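Local coordinates for pyruvate kinase (Toxoplasma gondii, PDB 3GG8), which catalyses the last step of glycolysis, transferring the phosphoryl group of phosphoenolpyruvate to ADP to yield pyruvate and ATP, at residues K56-M62 with P356-E361; F69-H74 with H211-F216; T313-E317 with E329-V333. All blocks are in the same frame, centred on the assembly; numbering follows the deposited sequence.

Contact 1: residues K56-M62 with P356-E361; sequences KMIDAGM and PVITVE
Met57 and Ala60 meet Val357, Val360 and Glu361 through aliphatic carbons, with no aromatic ring or amide side chain taking part. The single ring is that of Pro356, puckered and not flat; it offers its CB to Met57 SD at 4.3 Å. The Glu361 carboxylate is flat but carried past the contact, and what touches is the methylene below it: Glu361 CG lies 3.7 Å from Ala60 CB. Val360 is the central side chain. Its CG1, anti to the backbone N (chi1 179°), reaches Ala60 CB at 3.6 Å and runs on to Gly61 N and Met62 N, while its CG2 approaches Met57 CG at 4.1 Å, the two side chains crossing at about a right angle. Val357 CG1 comes alongside Lys56 CB at 4.0 Å; the rest of that lysine extends away from the contact. Ala60 CB sits at the interface of segments 56-60 and 356-361, whose axes approach to 8.7 Å and run 10° from parallel. Helix 51-60 stops in a Schellman motif at Gly61, whose positive phi turns the chain into strand 62-68. On the barrel side, Cys42 of strand 39-43 meets Met57, Met62 and Val360; Leu346 of strand 343-346 touches Val360, and Thr350 of helix 348-351 touches Met57 and Val360. The long helices after the first and last barrel strands thus pack side by side where the barrel closes.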
loop_
_atom_site.group_PDB
_atom_site.type_symbol
_atom_site.label_atom_id
_atom_site.label_comp_id
_atom_site.label_asym_id
_atom_site.label_seq_id
_atom_site.Cartn_x
_atom_site.Cartn_y
_atom_site.Cartn_z
ATOM N N LYS C 56 -10.888 39.185 25.982
ATOM C CA LYS C 56 -10.564 37.947 26.712
ATOM C C LYS C 56 -10.918 36.699 25.904
ATOM O O LYS C 56 -10.273 35.669 26.033
ATOM C CB LYS C 56 -11.285 37.909 28.053
ATOM C CG LYS C 56 -10.698 38.847 29.090
ATOM C CD LYS C 56 -11.464 38.805 30.393
ATOM C CE LYS C 56 -10.940 39.867 31.335
ATOM N NZ LYS C 56 -11.579 39.774 32.671
ATOM N N MET C 57 -11.940 36.810 25.068
ATOM C CA MET C 57 -12.351 35.714 24.206
ATOM C C MET C 57 -11.420 35.531 23.025
ATOM O O MET C 57 -11.167 34.405 22.623
ATOM C CB MET C 57 -13.792 35.897 23.752
ATOM C CG MET C 57 -14.757 35.522 24.849
ATOM S SD MET C 57 -16.414 36.074 24.536
ATOM C CE MET C 57 -16.942 34.988 23.228
ATOM N N ILE C 58 -10.895 36.631 22.484
ATOM C CA ILE C 58 -9.865 36.535 21.466
ATOM C C ILE C 58 -8.664 35.760 22.023
ATOM O O ILE C 58 -8.186 34.814 21.380
ATOM C CB ILE C 58 -9.393 37.908 20.965
ATOM C CG1 ILE C 58 -10.511 38.640 20.221
ATOM C CG2 ILE C 58 -8.131 37.752 20.087
ATOM C CD1 ILE C 58 -10.207 40.092 19.944
ATOM N N ASP C 59 -8.176 36.159 23.203
ATOM C CA ASP C 59 -6.992 35.506 23.812
ATOM C C ASP C 59 -7.269 34.030 24.049
ATOM O O ASP C 59 -6.373 33.212 23.966
ATOM C CB ASP C 59 -6.566 36.171 25.136
ATOM C CG ASP C 59 -6.146 37.617 24.969
ATOM O OD1 ASP C 59 -5.780 38.018 23.838
ATOM O OD2 ASP C 59 -6.162 38.361 25.985
ATOM N N ALA C 60 -8.530 33.705 24.311
ATOM C CA ALA C 60 -8.941 32.345 24.645
ATOM C C ALA C 60 -9.028 31.410 23.439
ATOM O O ALA C 60 -9.011 30.185 23.601
ATOM C CB ALA C 60 -10.258 32.380 25.391
ATOM N N GLY C 61 -9.142 31.980 22.238
ATOM C CA GLY C 61 -9.273 31.192 21.010
ATOM C C GLY C 61 -10.381 31.558 20.029
ATOM O O GLY C 61 -10.557 30.871 19.022
ATOM N N MET C 62 -11.137 32.619 20.293
ATOM C CA MET C 62 -12.200 33.031 19.352
ATOM C C MET C 62 -11.610 33.474 18.006
ATOM O O MET C 62 -10.733 34.332 17.983
ATOM C CB MET C 62 -13.059 34.163 19.943
ATOM C CG MET C 62 -14.050 34.796 18.955
ATOM S SD MET C 62 -15.271 35.821 19.788
ATOM C CE MET C 62 -14.323 37.324 20.123
ATOM N N PRO C 356 -18.660 32.852 29.554
ATOM C CA PRO C 356 -18.298 32.892 28.138
ATOM C C PRO C 356 -16.809 32.629 27.852
ATOM O O PRO C 356 -16.515 31.839 26.951
ATOM C CB PRO C 356 -18.710 34.303 27.683
ATOM C CG PRO C 356 -18.937 35.093 28.924
ATOM C CD PRO C 356 -19.287 34.107 30.006
ATOM N N VAL C 357 -15.887 33.268 28.581
ATOM C CA VAL C 357 -14.467 33.131 28.243
ATOM C C VAL C 357 -13.916 31.787 28.705
ATOM O O VAL C 357 -13.157 31.152 27.969
ATOM C CB VAL C 357 -13.548 34.361 28.632
ATOM C CG1 VAL C 357 -14.357 35.563 29.082
ATOM C CG2 VAL C 357 -12.502 33.978 29.654
ATOM N N ILE C 358 -14.331 31.348 29.899
ATOM C CA ILE C 358 -14.032 30.005 30.387
ATOM C C ILE C 358 -14.528 28.918 29.422
ATOM O O ILE C 358 -13.859 27.899 29.238
ATOM C CB ILE C 358 -14.538 29.782 31.850
ATOM C CG1 ILE C 358 -13.687 30.612 32.820
ATOM C CG2 ILE C 358 -14.474 28.302 32.235
ATOM C CD1 ILE C 358 -13.936 30.352 34.305
ATOM N N THR C 359 -15.682 29.139 28.793
ATOM C CA THR C 359 -16.190 28.189 27.817
ATOM C C THR C 359 -15.276 28.144 26.580
ATOM O O THR C 359 -15.014 27.067 26.045
ATOM C CB THR C 359 -17.671 28.462 27.434
ATOM O OG1 THR C 359 -18.463 28.578 28.626
ATOM C CG2 THR C 359 -18.236 27.321 26.585
ATOM N N VAL C 360 -14.778 29.301 26.146
ATOM C CA VAL C 360 -13.883 29.347 24.983
ATOM C C VAL C 360 -12.544 28.670 25.271
ATOM O O VAL C 360 -12.015 27.953 24.423
ATOM C CB VAL C 360 -13.619 30.792 24.464
ATOM C CG1 VAL C 360 -12.671 30.772 23.286
ATOM C CG2 VAL C 360 -14.894 31.462 24.064
ATOM N N GLU C 361 -11.992 28.908 26.456
ATOM C CA GLU C 361 -10.753 28.240 26.870
ATOM C C GLU C 361 -10.937 26.724 26.931
ATOM O O GLU C 361 -10.037 25.967 26.563
ATOM C CB GLU C 361 -10.287 28.725 28.253
ATOM C CG GLU C 361 -10.260 30.234 28.451
ATOM C CD GLU C 361 -9.598 30.638 29.762
ATOM O OE1 GLU C 361 -8.743 31.562 29.734
ATOM O OE2 GLU C 361 -9.923 30.041 30.812
#

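Contact 2: residues F69-H74 with H211-F216; sequences FSHGDH and HDILNF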
loop_
_atom_site.group_PDB
_atom_site.type_symbol
_atom_site.label_atom_id
_atom_site.label_comp_id
_atom_site.label_asym_id
_atom_site.label_seq_id
_atom_site.Cartn_x
_atom_site.Cartn_y
_atom_site.Cartn_z
ATOM N N PHE C 69 -29.234 36.376 13.776
ATOM C CA PHE C 69 -30.366 37.232 13.395
ATOM C C PHE C 69 -31.767 36.660 13.616
ATOM O O PHE C 69 -32.753 37.250 13.136
ATOM C CB PHE C 69 -30.217 37.764 11.964
ATOM C CG PHE C 69 -29.437 39.050 11.861
ATOM C CD1 PHE C 69 -28.087 39.092 12.176
ATOM C CD2 PHE C 69 -30.062 40.230 11.447
ATOM C CE1 PHE C 69 -27.362 40.293 12.075
ATOM C CE2 PHE C 69 -29.347 41.429 11.341
ATOM C CZ PHE C 69 -27.983 41.446 11.649
ATOM N N SER C 70 -31.878 35.537 14.333
ATOM C CA SER C 70 -33.190 35.080 14.833
ATOM C C SER C 70 -33.775 36.061 15.877
ATOM O O SER C 70 -34.983 36.061 16.134
ATOM C CB SER C 70 -33.086 33.701 15.480
ATOM O OG SER C 70 -32.771 32.714 14.525
ATOM N N HIS C 71 -32.895 36.857 16.497
ATOM C CA HIS C 71 -33.268 37.867 17.493
ATOM C C HIS C 71 -32.524 39.135 17.125
ATOM O O HIS C 71 -31.620 39.086 16.310
ATOM C CB HIS C 71 -32.813 37.418 18.889
ATOM C CG HIS C 71 -33.262 36.047 19.268
ATOM N ND1 HIS C 71 -34.595 35.688 19.324
ATOM C CD2 HIS C 71 -32.556 34.952 19.643
ATOM C CE1 HIS C 71 -34.688 34.425 19.710
ATOM N NE2 HIS C 71 -33.468 33.953 19.910
ATOM N N GLY C 72 -32.885 40.263 17.725
ATOM C CA GLY C 72 -32.133 41.513 17.530
ATOM C C GLY C 72 -32.560 42.242 16.274
ATOM O O GLY C 72 -33.400 41.743 15.540
ATOM N N ASP C 73 -32.001 43.431 16.030
ATOM C CA ASP C 73 -32.348 44.203 14.832
ATOM C C ASP C 73 -31.096 44.876 14.271
ATOM O O ASP C 73 -29.989 44.620 14.751
ATOM C CB ASP C 73 -33.481 45.216 15.115
ATOM C CG ASP C 73 -33.133 46.222 16.243
ATOM O OD1 ASP C 73 -33.898 46.319 17.224
ATOM O OD2 ASP C 73 -32.107 46.916 16.124
ATOM N N HIS C 74 -31.247 45.694 13.238
ATOM C CA HIS C 74 -30.070 46.298 12.619
ATOM C C HIS C 74 -29.300 47.228 13.582
ATOM O O HIS C 74 -28.078 47.263 13.557
ATOM C CB HIS C 74 -30.429 46.946 11.262
ATOM C CG HIS C 74 -30.696 45.937 10.180
ATOM N ND1 HIS C 74 -30.549 46.214 8.841
ATOM C CD2 HIS C 74 -31.053 44.630 10.254
ATOM C CE1 HIS C 74 -30.817 45.129 8.135
ATOM N NE2 HIS C 74 -31.142 44.158 8.970
ATOM N N HIS C 211 -33.428 41.475 3.668
ATOM C CA HIS C 211 -33.094 42.778 4.261
ATOM C C HIS C 211 -31.833 42.693 5.145
ATOM O O HIS C 211 -30.934 43.558 5.080
ATOM C CB HIS C 211 -34.307 43.293 5.053
ATOM C CG HIS C 211 -34.065 44.568 5.806
ATOM N ND1 HIS C 211 -33.782 45.765 5.180
ATOM C CD2 HIS C 211 -34.110 44.837 7.130
ATOM C CE1 HIS C 211 -33.639 46.708 6.094
ATOM N NE2 HIS C 211 -33.843 46.174 7.285
ATOM N N ASP C 212 -31.760 41.639 5.950
ATOM C CA ASP C 212 -30.600 41.399 6.790
ATOM C C ASP C 212 -29.325 41.147 5.991
ATOM O O ASP C 212 -28.260 41.621 6.363
ATOM C CB ASP C 212 -30.874 40.232 7.725
ATOM C CG ASP C 212 -32.029 40.507 8.684
ATOM O OD1 ASP C 212 -32.338 41.685 8.937
ATOM O OD2 ASP C 212 -32.612 39.536 9.197
ATOM N N ILE C 213 -29.420 40.408 4.893
ATOM C CA ILE C 213 -28.246 40.155 4.052
ATOM C C ILE C 213 -27.759 41.417 3.318
ATOM O O ILE C 213 -26.558 41.729 3.328
ATOM C CB ILE C 213 -28.515 39.016 3.038
ATOM C CG1 ILE C 213 -28.554 37.667 3.774
ATOM C CG2 ILE C 213 -27.469 39.017 1.900
ATOM C CD1 ILE C 213 -29.276 36.551 2.996
ATOM N N LEU C 214 -28.690 42.136 2.704
ATOM C CA LEU C 214 -28.341 43.266 1.850
ATOM C C LEU C 214 -28.077 44.545 2.639
ATOM O O LEU C 214 -27.129 45.265 2.340
ATOM C CB LEU C 214 -29.435 43.529 0.804
ATOM C CG LEU C 214 -29.822 42.473 -0.247
ATOM C CD1 LEU C 214 -31.019 42.985 -1.079
ATOM C CD2 LEU C 214 -28.657 42.111 -1.179
ATOM N N ASN C 215 -28.925 44.831 3.630
ATOM C CA ASN C 215 -28.847 46.094 4.342
ATOM C C ASN C 215 -28.092 46.058 5.667
ATOM O O ASN C 215 -27.838 47.110 6.262
ATOM C CB ASN C 215 -30.232 46.734 4.444
ATOM C CG ASN C 215 -30.843 46.980 3.071
ATOM O OD1 ASN C 215 -31.993 46.629 2.805
ATOM N ND2 ASN C 215 -30.054 47.549 2.183
ATOM N N PHE C 216 -27.681 44.863 6.093
ATOM C CA PHE C 216 -26.751 44.751 7.184
ATOM C C PHE C 216 -25.480 44.012 6.743
ATOM O O PHE C 216 -24.391 44.607 6.743
ATOM C CB PHE C 216 -27.382 44.073 8.400
ATOM C CG PHE C 216 -26.545 44.188 9.657
ATOM C CD1 PHE C 216 -26.829 45.174 10.609
ATOM C CD2 PHE C 216 -25.477 43.326 9.874
ATOM C CE1 PHE C 216 -26.058 45.288 11.764
ATOM C CE2 PHE C 216 -24.689 43.427 11.022
ATOM C CZ PHE C 216 -24.981 44.416 11.977
#
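His74, first residue of helix 74-90, approaches Phe216 with 6.6 Å between their CA atoms, where the irregular loop 69-73 runs up to a helix widened into a pi-type turn at 213-216. The imidazole of His74 is the knob, set among His211, Asp212, Asn215 and Phe216. One of its faces carries the His211 ring in an offset stack, planes 4° and centroids 4.3 Å apart. Over the opposite face sits Phe216 CB, a CH-pi contact 3.8 Å from the centroid of the His74 ring. At the edge, His74 NE2 donates to Asp212 OD1 over 2.7 Å, with the oxygen near the imidazole plane and engaged on the anti side of its carboxylate. Stacked on one face, met by a CH group on the other and bonded at its edge, the imidazole can hardly turn. Asp212 OD2 makes a salt bridge to Lys208, which probably offsets the buried charge. Phe69 completes the aromatic cluster: its edge points at the Phe216 face, planes at 63°, with Phe69 CZ to Phe216 CD2 at 3.6 Å. With chi1 trans (-168°), Phe216 turns its ring edge toward the His74 face, centroids 5.4 Å apart, and brings CE1 to 3.3 Å from His74 O. Val81 and His77 of helix 74-90 touch Phe216, and His77 stacks on Phe69. Helix 207-217 thus lies against helix 74-90 and the turn leading into it from strand 62-68.

Contact 3: residues T313-E317 with E329-V333; sequences TQMLE and EAADV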
loop_
_atom_site.group_PDB
_atom_site.type_symbol
_atom_site.label_atom_id
_atom_site.label_comp_id
_atom_site.label_asym_id
_atom_site.label_seq_id
_atom_site.Cartn_x
_atom_site.Cartn_y
_atom_site.Cartn_z
ATOM N N THR C 313 -24.369 23.497 17.614
ATOM C CA THR C 313 -25.474 23.136 18.502
ATOM C C THR C 313 -25.124 21.974 19.401
ATOM O O THR C 313 -24.316 21.107 19.046
ATOM C CB THR C 313 -26.816 22.832 17.778
ATOM O OG1 THR C 313 -26.810 21.482 17.313
ATOM C CG2 THR C 313 -27.070 23.786 16.616
ATOM N N GLN C 314 -25.742 21.982 20.577
ATOM C CA GLN C 314 -25.565 20.950 21.566
ATOM C C GLN C 314 -24.096 20.552 21.747
ATOM O O GLN C 314 -23.770 19.360 21.742
ATOM C CB GLN C 314 -26.417 19.737 21.202
ATOM C CG GLN C 314 -27.850 20.090 20.846
ATOM C CD GLN C 314 -28.689 18.855 20.667
ATOM O OE1 GLN C 314 -28.233 17.845 20.122
ATOM N NE2 GLN C 314 -29.919 18.922 21.136
ATOM N N MET C 315 -23.237 21.559 21.907
ATOM C CA MET C 315 -21.795 21.363 22.051
ATOM C C MET C 315 -21.348 21.293 23.509
ATOM O O MET C 315 -21.020 20.218 24.020
ATOM C CB MET C 315 -21.031 22.452 21.285
ATOM C CG MET C 315 -21.244 22.363 19.763
ATOM S SD MET C 315 -20.419 20.923 19.016
ATOM C CE MET C 315 -18.820 21.656 18.726
ATOM N N LEU C 316 -21.371 22.439 24.181
ATOM C CA LEU C 316 -21.001 22.548 25.587
ATOM C C LEU C 316 -22.130 23.212 26.385
ATOM O O LEU C 316 -21.895 24.153 27.145
ATOM C CB LEU C 316 -19.721 23.382 25.702
ATOM C CG LEU C 316 -18.312 22.788 25.800
ATOM C CD1 LEU C 316 -18.149 21.468 25.124
ATOM C CD2 LEU C 316 -17.278 23.785 25.304
ATOM N N GLU C 317 -23.348 22.704 26.236
ATOM C CA GLU C 317 -24.522 23.453 26.670
ATOM C C GLU C 317 -24.677 23.622 28.177
ATOM O O GLU C 317 -25.228 24.634 28.628
ATOM C CB GLU C 317 -25.798 22.970 25.964
ATOM C CG GLU C 317 -25.664 23.172 24.441
ATOM C CD GLU C 317 -26.929 23.653 23.722
ATOM O OE1 GLU C 317 -28.040 23.278 24.164
ATOM O OE2 GLU C 317 -26.799 24.382 22.688
ATOM N N GLU C 329 -20.138 15.879 26.941
ATOM C CA GLU C 329 -20.027 17.098 26.137
ATOM C C GLU C 329 -18.622 17.272 25.562
ATOM O O GLU C 329 -18.466 17.575 24.378
ATOM C CB GLU C 329 -20.396 18.313 26.987
ATOM C CG GLU C 329 -21.897 18.412 27.269
ATOM C CD GLU C 329 -22.257 19.588 28.177
ATOM O OE1 GLU C 329 -21.434 19.986 29.047
ATOM O OE2 GLU C 329 -23.376 20.102 28.014
ATOM N N ALA C 330 -17.612 17.106 26.420
ATOM C CA ALA C 330 -16.213 17.121 26.012
ATOM C C ALA C 330 -15.953 16.062 24.937
ATOM O O ALA C 330 -15.317 16.351 23.935
ATOM C CB ALA C 330 -15.299 16.899 27.213
ATOM N N ALA C 331 -16.465 14.848 25.148
ATOM C CA ALA C 331 -16.342 13.762 24.175
ATOM C C ALA C 331 -17.025 14.135 22.844
ATOM O O ALA C 331 -16.508 13.856 21.745
ATOM C CB ALA C 331 -16.931 12.479 24.745
ATOM N N ASP C 332 -18.187 14.768 22.938
ATOM C CA ASP C 332 -18.943 15.096 21.740
ATOM C C ASP C 332 -18.163 16.104 20.880
ATOM O O ASP C 332 -18.080 15.948 19.658
ATOM C CB ASP C 332 -20.336 15.609 22.122
ATOM C CG ASP C 332 -21.141 16.115 20.926
ATOM O OD1 ASP C 332 -21.113 15.493 19.842
ATOM O OD2 ASP C 332 -21.814 17.148 21.087
ATOM N N VAL C 333 -17.552 17.092 21.532
ATOM C CA VAL C 333 -16.731 18.106 20.842
ATOM C C VAL C 333 -15.467 17.484 20.246
ATOM O O VAL C 333 -15.113 17.760 19.093
ATOM C CB VAL C 333 -16.343 19.259 21.792
ATOM C CG1 VAL C 333 -15.267 20.165 21.168
ATOM C CG2 VAL C 333 -17.557 20.055 22.173
#
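Glu329, near the start of helix 327-339, slides past the backbone of Met315 and Leu316 with CB 3.6 Å from Met315 O. Its extended chain carries the carboxylate to the start of Glu317, where Glu329 OE2 lies 3.2 Å from Glu317 N at an angle too poor for a hydrogen bond. Its OE1 has better partners, Thr326 N and Ser318 OG, next to the contact. Ala330 and Ala331 turn to the other side of the helix and pack on Glu289 and Phe292 of the second subunit. Asp332 returns to the loop. Its chi1 of 174° swings the carboxylate out from the backbone N, and Asp332 OD2 comes to 3.0 Å from Gln314 O, two acceptors that do not bond. Asp332 OD2 has its real partner in Arg279, whose NH2 also bonds Thr313 O; that positive charge probably eases the close approach. Gln314 OE1 is hydrogen-bonded to Arg327 NE of the second subunit. Val333 holds CG2 4.0 Å from Met315 CE, the end of a doubly bent chain that crosses it at about a right angle. That CG2 also packs on Leu316 CD1, closer than carbons normally come, so the exact fit is doubtful. This is one beta-loop-alpha unit of the (beta/alpha)8 barrel: the loop leaving the carboxyl end of strand 309-312, the end where such barrels carry their active sites, folds back on its own helix at a subunit interface.

From the N terminus, the chain forms the first barrel strand and then helix 51-60, the early half of contact 1, whose partner arrives almost 300 residues later and joins the ends of the (beta/alpha)8 barrel. Everything else falls within that span. Contact 2 opens just after the second strand and closes on helix 207-217, across the third barrel strand and the excursion into the mixed sheet. Contact 3 follows in series, a short local closure between the loop after the seventh strand and the helix it leads to. Contacts 1 and 3 touch, Thr359 CG2 lying 3.9 Å from Leu316 CD2; contact 2 stands apart, its centre about 26 Å and 28 Å from theirs.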